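Local coordinates for protein IclR family transcriptional regulator (Brucella abortus, PDB 5WHM) that probably represses transcription as an IclR-type regulator that binds DNA through a helix-turn-helix domain and senses small molecules through its C-terminal domain, at residues S149-A154 with G210-D215. Sequence-based numbering, arbitrary orientation.
Sequences STLPLA and GEWHRD
Trp212 meets Leu151 and Pro152 where the loop 210-215 leans against strand 150-152, outermost in this chain's sheet. Before it, Glu211 ties the loop down, OE2 in a salt bridge with Arg160 and OE1 accepting from the backbone N of Ile209. The side chain of Trp212 then reaches across to the strand, CG lying opposite the backbone N about the first torsion (chi1 166°). The side chains of Leu151 and Pro152 each cross that of Trp212 at about a right angle. Leu151 lays one methyl, CD2, over the face of the indole, on the CE2 side of the six-membered ring, in a CH-pi contact; the fit is modelled tighter than carbons allow, so its exact depth and tilt are doubtful. Pro152 comes obliquely to the pyrrole part, its CG 3.8 Å from Trp212 CD1 and its CD 3.8 Å from Trp212 NE1. His213 folds its ring back over the other indole face, its CG 3.7 Å above the plane, leaving the indole between leucine and imidazole. Leu151 pairs by backbone hydrogen bonding with Met129 of the neighbouring strand 128-135. A bound acetic acid, probably from the crystallisation liquor, lies about 4 Å from the side chain of Leu151. The contact thus links loop and strand at the two ends of the six-stranded antiparallel sheet of the GAF-like IclR C-terminal domain, beside what may be its effector pocket.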
loop_
_atom_site.group_PDB
_atom_site.type_symbol
_atom_site.label_atom_id
_atom_site.label_comp_id
_atom_site.label_asym_id
_atom_site.label_seq_id
_atom_site.Cartn_x
_atom_site.Cartn_y
_atom_site.Cartn_z
ATOM N N SER C 149 -7.100 -4.300 -1.917
ATOM C CA SER C 149 -7.561 -5.571 -2.455
ATOM C C SER C 149 -8.221 -5.320 -3.804
ATOM O O SER C 149 -8.644 -4.200 -4.109
ATOM C CB SER C 149 -8.576 -6.248 -1.520
ATOM O OG SER C 149 -9.730 -5.431 -1.371
ATOM N N THR C 150 -8.346 -6.380 -4.602
ATOM C CA THR C 150 -8.839 -6.234 -5.959
ATOM C C THR C 150 -10.018 -7.170 -6.222
ATOM O O THR C 150 -10.210 -8.172 -5.532
ATOM C CB THR C 150 -7.754 -6.518 -6.988
ATOM O OG1 THR C 150 -7.291 -7.858 -6.807
ATOM C CG2 THR C 150 -6.555 -5.524 -6.835
ATOM N N LEU C 151 -10.781 -6.828 -7.251
ATOM C CA LEU C 151 -11.836 -7.653 -7.824
ATOM C C LEU C 151 -11.611 -7.760 -9.321
ATOM O O LEU C 151 -11.213 -6.781 -9.955
ATOM C CB LEU C 151 -13.231 -7.051 -7.584
ATOM C CG LEU C 151 -13.739 -7.116 -6.144
ATOM C CD1 LEU C 151 -14.666 -5.974 -5.812
ATOM C CD2 LEU C 151 -14.497 -8.383 -5.993
ATOM N N PRO C 152 -11.913 -8.914 -9.919
ATOM C CA PRO C 152 -11.835 -9.021 -11.382
ATOM C C PRO C 152 -12.825 -8.079 -12.056
ATOM O O PRO C 152 -13.892 -7.765 -11.523
ATOM C CB PRO C 152 -12.185 -10.494 -11.657
ATOM C CG PRO C 152 -13.044 -10.897 -10.464
ATOM C CD PRO C 152 -12.423 -10.147 -9.293
ATOM N N LEU C 153 -12.468 -7.670 -13.270
ATOM C CA LEU C 153 -13.237 -6.676 -14.009
ATOM C C LEU C 153 -14.610 -7.205 -14.428
ATOM O O LEU C 153 -15.634 -6.563 -14.180
ATOM C CB LEU C 153 -12.428 -6.239 -15.234
ATOM C CG LEU C 153 -12.356 -4.768 -15.629
ATOM C CD1 LEU C 153 -12.002 -3.958 -14.427
ATOM C CD2 LEU C 153 -11.343 -4.549 -16.770
ATOM N N ALA C 154 -14.658 -8.371 -15.071
ATOM C CA ALA C 154 -15.823 -8.706 -15.883
ATOM C C ALA C 154 -17.041 -9.177 -15.087
ATOM O O ALA C 154 -18.172 -9.036 -15.578
ATOM C CB ALA C 154 -15.444 -9.767 -16.920
ATOM N N GLY C 210 -24.682 -12.320 -7.763
ATOM C CA GLY C 210 -23.958 -13.573 -7.597
ATOM C C GLY C 210 -23.002 -13.918 -8.721
ATOM O O GLY C 210 -22.640 -15.089 -8.877
ATOM N N GLU C 211 -22.575 -12.937 -9.510
ATOM C CA GLU C 211 -21.741 -13.213 -10.673
ATOM C C GLU C 211 -20.256 -12.976 -10.403
ATOM O O GLU C 211 -19.428 -13.170 -11.301
ATOM C CB GLU C 211 -22.223 -12.376 -11.859
ATOM C CG GLU C 211 -23.638 -12.754 -12.295
ATOM C CD GLU C 211 -24.284 -11.703 -13.183
ATOM O OE1 GLU C 211 -24.932 -10.750 -12.649
ATOM O OE2 GLU C 211 -24.122 -11.837 -14.410
ATOM N N TRP C 212 -19.903 -12.566 -9.189
ATOM C CA TRP C 212 -18.528 -12.609 -8.729
ATOM C C TRP C 212 -18.343 -13.740 -7.726
ATOM O O TRP C 212 -17.578 -14.671 -7.987
ATOM C CB TRP C 212 -18.108 -11.263 -8.123
ATOM C CG TRP C 212 -16.817 -11.389 -7.326
ATOM C CD1 TRP C 212 -15.587 -11.763 -7.795
ATOM C CD2 TRP C 212 -16.664 -11.180 -5.924
ATOM N NE1 TRP C 212 -14.676 -11.781 -6.769
ATOM C CE2 TRP C 212 -15.314 -11.437 -5.607
ATOM C CE3 TRP C 212 -17.542 -10.793 -4.900
ATOM C CZ2 TRP C 212 -14.817 -11.307 -4.312
ATOM C CZ3 TRP C 212 -17.048 -10.667 -3.621
ATOM C CH2 TRP C 212 -15.696 -10.923 -3.334
ATOM N N HIS C 213 -19.050 -13.690 -6.595
ATOM C CA HIS C 213 -19.186 -14.799 -5.656
ATOM C C HIS C 213 -20.661 -15.161 -5.548
ATOM O O HIS C 213 -21.518 -14.273 -5.506
ATOM C CB HIS C 213 -18.646 -14.445 -4.269
ATOM C CG HIS C 213 -17.161 -14.595 -4.128
ATOM N ND1 HIS C 213 -16.490 -14.276 -2.965
ATOM C CD2 HIS C 213 -16.218 -15.028 -4.999
ATOM C CE1 HIS C 213 -15.197 -14.503 -3.127
ATOM N NE2 HIS C 213 -15.006 -14.961 -4.352
ATOM N N ARG C 214 -20.942 -16.468 -5.463
ATOM C CA ARG C 214 -22.303 -16.978 -5.649
ATOM C C ARG C 214 -23.313 -16.322 -4.711
ATOM O O ARG C 214 -24.440 -16.024 -5.122
ATOM C CB ARG C 214 -22.322 -18.499 -5.465
ATOM C CG ARG C 214 -21.822 -19.307 -6.671
ATOM C CD ARG C 214 -21.725 -20.798 -6.327
ATOM N NE ARG C 214 -21.422 -21.656 -7.475
ATOM C CZ ARG C 214 -20.192 -21.940 -7.901
ATOM N NH1 ARG C 214 -19.138 -21.422 -7.288
ATOM N NH2 ARG C 214 -20.014 -22.739 -8.948
ATOM N N ASP C 215 -22.938 -16.086 -3.450
ATOM C CA ASP C 215 -23.875 -15.574 -2.452
ATOM C C ASP C 215 -23.663 -14.098 -2.123
ATOM O O ASP C 215 -24.072 -13.644 -1.051
ATOM C CB ASP C 215 -23.798 -16.404 -1.174
ATOM C CG ASP C 215 -24.110 -17.864 -1.413
ATOM O OD1 ASP C 215 -25.263 -18.195 -1.769
ATOM O OD2 ASP C 215 -23.182 -18.680 -1.266
#